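Local coordinates for pseudoazurin (Blue copper protein) (Sinorhizobium meliloti, PDB 3TU6) that probably carries electrons in the periplasm as a small blue copper protein, using a single bound copper ion, at residues H42-E56 with T69-H83. Numbering follows the deposited sequence.
Sequences HNSALMKGGAPEGAE and TLSKPGVYMYQCAPH. With CU (copper (II) ion), chain B.
Ala45 and Gln79 form an antiparallel hydrogen-bonded pair, and the pairing ends where both backbone polar groups of Met77 are bonded, its O by Met47 N and its N to Gly50 O (2.6 Å), at the two ends of a type II turn. Asn43 OD1 accepts a hydrogen bond from Ala81 N in its carbonyl plane (2.8 Å). A chi1 of 82° turns the Asn43 amide to this N-H, while ND2 bonds Gly60 O; both ends of the amide are thus fixed. The N-H of Asn43 makes a weak but nearly straight hydrogen bond to Cys80 SG (3.7 Å between N and SG). Cys80 SG binds copper at 2.2 Å, with His42 ND1 at 2.0 Å and His83 ND1 at 2.1 Å; the imidazoles meet rim to rim, planes at 57°, and Asn10 holds His42 NE2. At the far end Pro52 CD sits over one face of the Tyr76 ring, 3.9 Å from its centroid, with Leu70 CD2 over the opposite face, while the ring's OH donates to Lys72 O. With Met88 as the fourth ligand, this is the type 1 copper site of a cupredoxin: one histidine precedes the edge strand, and cysteine and second histidine follow the neighbouring strand of the Greek-key beta barrel.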
loop_
_atom_site.group_PDB
_atom_site.type_symbol
_atom_site.label_atom_id
_atom_site.label_comp_id
_atom_site.label_asym_id
_atom_site.label_seq_id
_atom_site.Cartn_x
_atom_site.Cartn_y
_atom_site.Cartn_z
ATOM N N HIS A 42 10.945 -8.619 2.875
ATOM C CA HIS A 42 10.085 -7.508 2.455
ATOM C C HIS A 42 10.103 -6.363 3.459
ATOM O O HIS A 42 10.463 -6.541 4.624
ATOM C CB HIS A 42 8.639 -7.976 2.274
ATOM C CG HIS A 42 8.494 -9.179 1.397
ATOM N ND1 HIS A 42 8.598 -9.116 0.024
ATOM C CD2 HIS A 42 8.243 -10.475 1.695
ATOM C CE1 HIS A 42 8.424 -10.323 -0.483
ATOM N NE2 HIS A 42 8.205 -11.165 0.510
ATOM N N ASN A 43 9.707 -5.186 2.987
ATOM C CA ASN A 43 9.467 -4.037 3.848
ATOM C C ASN A 43 8.239 -3.272 3.361
ATOM O O ASN A 43 7.674 -3.600 2.317
ATOM C CB ASN A 43 10.695 -3.117 3.895
ATOM C CG ASN A 43 10.782 -2.172 2.703
ATOM O OD1 ASN A 43 10.690 -2.589 1.547
ATOM N ND2 ASN A 43 10.972 -0.890 2.986
ATOM N N SER A 44 7.834 -2.263 4.125
ATOM C CA SER A 44 6.758 -1.364 3.720
ATOM C C SER A 44 7.198 0.081 3.915
ATOM O O SER A 44 7.585 0.471 5.019
ATOM C CB SER A 44 5.492 -1.637 4.532
ATOM O OG SER A 44 4.441 -0.777 4.125
ATOM N N ALA A 45 7.145 0.862 2.839
ATOM C CA ALA A 45 7.496 2.279 2.879
ATOM C C ALA A 45 6.555 3.073 1.979
ATOM O O ALA A 45 6.210 2.625 0.887
ATOM C CB ALA A 45 8.941 2.478 2.440
ATOM N N LEU A 46 6.147 4.252 2.444
ATOM C CA LEU A 46 5.272 5.128 1.671
ATOM C C LEU A 46 6.017 5.639 0.443
ATOM O O LEU A 46 7.170 6.060 0.544
ATOM C CB LEU A 46 4.803 6.309 2.532
ATOM C CG LEU A 46 3.779 7.271 1.919
ATOM C CD1 LEU A 46 2.429 6.589 1.742
ATOM C CD2 LEU A 46 3.639 8.517 2.782
ATOM N N MET A 47 5.359 5.594 -0.711
ATOM C CA MET A 47 5.954 6.072 -1.958
ATOM C C MET A 47 6.022 7.595 -1.961
ATOM O O MET A 47 5.203 8.262 -1.322
ATOM C CB MET A 47 5.148 5.583 -3.166
ATOM C CG MET A 47 5.079 4.065 -3.283
ATOM S SD MET A 47 4.405 3.492 -4.855
ATOM C CE MET A 47 5.738 3.930 -5.970
ATOM N N LYS A 48 7.000 8.137 -2.684
ATOM C CA LYS A 48 7.212 9.582 -2.741
ATOM C C LYS A 48 6.038 10.245 -3.467
ATOM O O LYS A 48 5.770 9.946 -4.633
ATOM C CB LYS A 48 8.542 9.908 -3.439
ATOM C CG LYS A 48 9.247 11.163 -2.924
ATOM C CD LYS A 48 8.485 12.439 -3.253
ATOM C CE LYS A 48 9.294 13.682 -2.909
ATOM N NZ LYS A 48 10.506 13.828 -3.763
ATOM N N GLY A 49 5.338 11.133 -2.765
ATOM C CA GLY A 49 4.161 11.809 -3.309
ATOM C C GLY A 49 2.923 10.926 -3.373
ATOM O O GLY A 49 1.962 11.253 -4.074
ATOM N N GLY A 50 2.936 9.820 -2.631
ATOM C CA GLY A 50 1.847 8.842 -2.668
ATOM C C GLY A 50 0.912 8.901 -1.472
ATOM O O GLY A 50 0.294 7.897 -1.121
ATOM N N ALA A 51 0.801 10.073 -0.852
ATOM C CA ALA A 51 -0.081 10.268 0.297
ATOM C C ALA A 51 -0.716 11.653 0.242
ATOM O O ALA A 51 -0.189 12.547 -0.426
ATOM C CB ALA A 51 0.697 10.097 1.592
ATOM N N PRO A 52 -1.853 11.840 0.939
ATOM C CA PRO A 52 -2.479 13.162 0.967
ATOM C C PRO A 52 -1.613 14.186 1.699
ATOM O O PRO A 52 -0.819 13.817 2.568
ATOM C CB PRO A 52 -3.796 12.919 1.714
ATOM C CG PRO A 52 -3.574 11.687 2.506
ATOM C CD PRO A 52 -2.608 10.851 1.729
ATOM N N GLU A 53 -1.767 15.456 1.338
ATOM C CA GLU A 53 -0.946 16.530 1.899
ATOM C C GLU A 53 -1.080 16.593 3.419
ATOM O O GLU A 53 -2.182 16.487 3.957
ATOM C CB GLU A 53 -1.334 17.879 1.285
ATOM C CG GLU A 53 -1.002 18.003 -0.201
ATOM C CD GLU A 53 -1.351 19.364 -0.783
ATOM O OE1 GLU A 53 -2.091 20.132 -0.130
ATOM O OE2 GLU A 53 -0.885 19.665 -1.902
ATOM N N GLY A 54 0.054 16.743 4.101
ATOM C CA GLY A 54 0.085 16.850 5.560
ATOM C C GLY A 54 0.016 15.527 6.305
ATOM O O GLY A 54 -0.069 15.514 7.535
ATOM N N ALA A 55 0.062 14.414 5.575
ATOM C CA ALA A 55 -0.033 13.086 6.181
ATOM C C ALA A 55 1.327 12.623 6.692
ATOM O O ALA A 55 2.366 12.985 6.135
ATOM C CB ALA A 55 -0.584 12.085 5.177
ATOM N N GLU A 56 1.312 11.822 7.754
ATOM C CA GLU A 56 2.535 11.235 8.294
ATOM C C GLU A 56 3.011 10.108 7.384
ATOM O O GLU A 56 2.216 9.264 6.967
ATOM C CB GLU A 56 2.307 10.697 9.709
ATOM C CG GLU A 56 2.068 11.776 10.754
ATOM C CD GLU A 56 2.105 11.240 12.175
ATOM O OE1 GLU A 56 2.420 12.023 13.097
ATOM O OE2 GLU A 56 1.823 10.039 12.375
ATOM N N THR A 69 -0.130 4.847 11.370
ATOM C CA THR A 69 -1.325 5.602 11.732
ATOM C C THR A 69 -1.893 6.273 10.487
ATOM O O THR A 69 -1.140 6.694 9.609
ATOM C CB THR A 69 -1.003 6.686 12.780
ATOM O OG1 THR A 69 0.012 7.562 12.270
ATOM C CG2 THR A 69 -0.515 6.051 14.074
ATOM N N LEU A 70 -3.218 6.376 10.421
ATOM C CA LEU A 70 -3.903 6.896 9.238
ATOM C C LEU A 70 -4.918 7.972 9.624
ATOM O O LEU A 70 -6.128 7.765 9.524
ATOM C CB LEU A 70 -4.597 5.751 8.497
ATOM C CG LEU A 70 -3.695 4.615 8.007
ATOM C CD1 LEU A 70 -4.532 3.414 7.589
ATOM C CD2 LEU A 70 -2.807 5.086 6.864
ATOM N N SER A 71 -4.412 9.123 10.058
ATOM C CA SER A 71 -5.260 10.209 10.550
ATOM C C SER A 71 -5.978 10.947 9.423
ATOM O O SER A 71 -7.193 11.140 9.483
ATOM C CB SER A 71 -4.437 11.202 11.378
ATOM O OG SER A 71 -4.009 10.618 12.595
ATOM N N LYS A 72 -5.228 11.361 8.405
ATOM C CA LYS A 72 -5.795 12.140 7.303
ATOM C C LYS A 72 -6.427 11.227 6.252
ATOM O O LYS A 72 -5.857 10.188 5.915
ATOM C CB LYS A 72 -4.723 13.020 6.654
ATOM C CG LYS A 72 -4.091 14.022 7.612
ATOM C CD LYS A 72 -3.419 15.173 6.872
ATOM C CE LYS A 72 -4.419 16.248 6.459
ATOM N NZ LYS A 72 -4.952 17.004 7.628
ATOM N N PRO A 73 -7.608 11.610 5.732
ATOM C CA PRO A 73 -8.270 10.795 4.715
ATOM C C PRO A 73 -7.607 10.912 3.342
ATOM O O PRO A 73 -7.006 11.941 3.029
ATOM C CB PRO A 73 -9.689 11.368 4.678
ATOM C CG PRO A 73 -9.532 12.778 5.091
ATOM C CD PRO A 73 -8.402 12.803 6.078
ATOM N N GLY A 74 -7.724 9.855 2.542
ATOM C CA GLY A 74 -7.137 9.816 1.204
ATOM C C GLY A 74 -6.541 8.460 0.876
ATOM O O GLY A 74 -6.675 7.507 1.646
ATOM N N VAL A 75 -5.883 8.382 -0.276
ATOM C CA VAL A 75 -5.218 7.164 -0.718
ATOM C C VAL A 75 -3.733 7.222 -0.371
ATOM O O VAL A 75 -3.057 8.210 -0.668
ATOM C CB VAL A 75 -5.365 6.960 -2.238
ATOM C CG1 VAL A 75 -4.729 5.643 -2.663
ATOM C CG2 VAL A 75 -6.832 7.004 -2.639
ATOM N N TYR A 76 -3.244 6.160 0.263
ATOM C CA TYR A 76 -1.836 6.022 0.610
ATOM C C TYR A 76 -1.220 4.932 -0.265
ATOM O O TYR A 76 -1.591 3.763 -0.150
ATOM C CB TYR A 76 -1.688 5.641 2.085
ATOM C CG TYR A 76 -2.112 6.716 3.066
ATOM C CD1 TYR A 76 -3.458 7.033 3.249
ATOM C CD2 TYR A 76 -1.169 7.400 3.827
ATOM C CE1 TYR A 76 -3.848 8.014 4.154
ATOM C CE2 TYR A 76 -1.550 8.381 4.731
ATOM C CZ TYR A 76 -2.888 8.683 4.892
ATOM O OH TYR A 76 -3.260 9.656 5.789
ATOM N N MET A 77 -0.295 5.317 -1.144
ATOM C CA MET A 77 0.411 4.365 -2.002
ATOM C C MET A 77 1.776 4.043 -1.401
ATOM O O MET A 77 2.602 4.937 -1.212
ATOM C CB MET A 77 0.593 4.933 -3.410
ATOM C CG MET A 77 -0.709 5.295 -4.118
ATOM S SD MET A 77 -1.818 3.900 -4.395
ATOM C CE MET A 77 -0.850 2.899 -5.525
ATOM N N TYR A 78 2.000 2.764 -1.106
ATOM C CA TYR A 78 3.240 2.307 -0.477
ATOM C C TYR A 78 3.861 1.164 -1.280
ATOM O O TYR A 78 3.207 0.573 -2.143
ATOM C CB TYR A 78 2.975 1.880 0.969
ATOM C CG TYR A 78 2.111 0.646 1.116
ATOM C CD1 TYR A 78 2.679 -0.624 1.125
ATOM C CD2 TYR A 78 0.728 0.748 1.248
ATOM C CE1 TYR A 78 1.898 -1.757 1.251
ATOM C CE2 TYR A 78 -0.065 -0.386 1.387
ATOM C CZ TYR A 78 0.528 -1.635 1.388
ATOM O OH TYR A 78 -0.240 -2.767 1.524
ATOM N N GLN A 79 5.120 0.851 -0.982
ATOM C CA GLN A 79 5.877 -0.121 -1.767
ATOM C C GLN A 79 6.804 -0.981 -0.918
ATOM O O GLN A 79 7.086 -0.659 0.237
ATOM C CB GLN A 79 6.716 0.610 -2.820
ATOM C CG GLN A 79 7.821 1.494 -2.237
ATOM C CD GLN A 79 8.679 2.148 -3.304
ATOM O OE1 GLN A 79 8.172 2.650 -4.308
ATOM N NE2 GLN A 79 9.989 2.150 -3.087
ATOM N N CYS A 80 7.268 -2.076 -1.516
ATOM C CA CYS A 80 8.390 -2.848 -0.997
ATOM C C CYS A 80 9.608 -2.494 -1.843
ATOM O O CYS A 80 9.617 -2.745 -3.047
ATOM C CB CYS A 80 8.108 -4.347 -1.092
ATOM S SG CYS A 80 9.517 -5.392 -0.662
ATOM N N ALA A 81 10.630 -1.915 -1.218
ATOM C CA ALA A 81 11.805 -1.425 -1.949
ATOM C C ALA A 81 12.513 -2.521 -2.757
ATOM O O ALA A 81 12.809 -2.318 -3.936
ATOM C CB ALA A 81 12.785 -0.737 -0.997
ATOM N N PRO A 82 12.790 -3.680 -2.131
ATOM C CA PRO A 82 13.391 -4.789 -2.879
ATOM C C PRO A 82 12.603 -5.266 -4.105
ATOM O O PRO A 82 13.210 -5.623 -5.115
ATOM C CB PRO A 82 13.470 -5.907 -1.835
ATOM C CG PRO A 82 13.612 -5.198 -0.548
ATOM C CD PRO A 82 12.827 -3.925 -0.675
ATOM N N HIS A 83 11.273 -5.268 -4.022
ATOM C CA HIS A 83 10.438 -5.888 -5.054
ATOM C C HIS A 83 9.473 -4.931 -5.766
ATOM O O HIS A 83 8.578 -5.386 -6.480
ATOM C CB HIS A 83 9.658 -7.060 -4.449
ATOM C CG HIS A 83 10.518 -8.034 -3.705
ATOM N ND1 HIS A 83 10.416 -8.227 -2.343
ATOM C CD2 HIS A 83 11.504 -8.858 -4.128
ATOM C CE1 HIS A 83 11.296 -9.137 -1.963
ATOM N NE2 HIS A 83 11.969 -9.535 -3.026
HETATM CU CU CU B . 8.912 -7.498 -1.117
#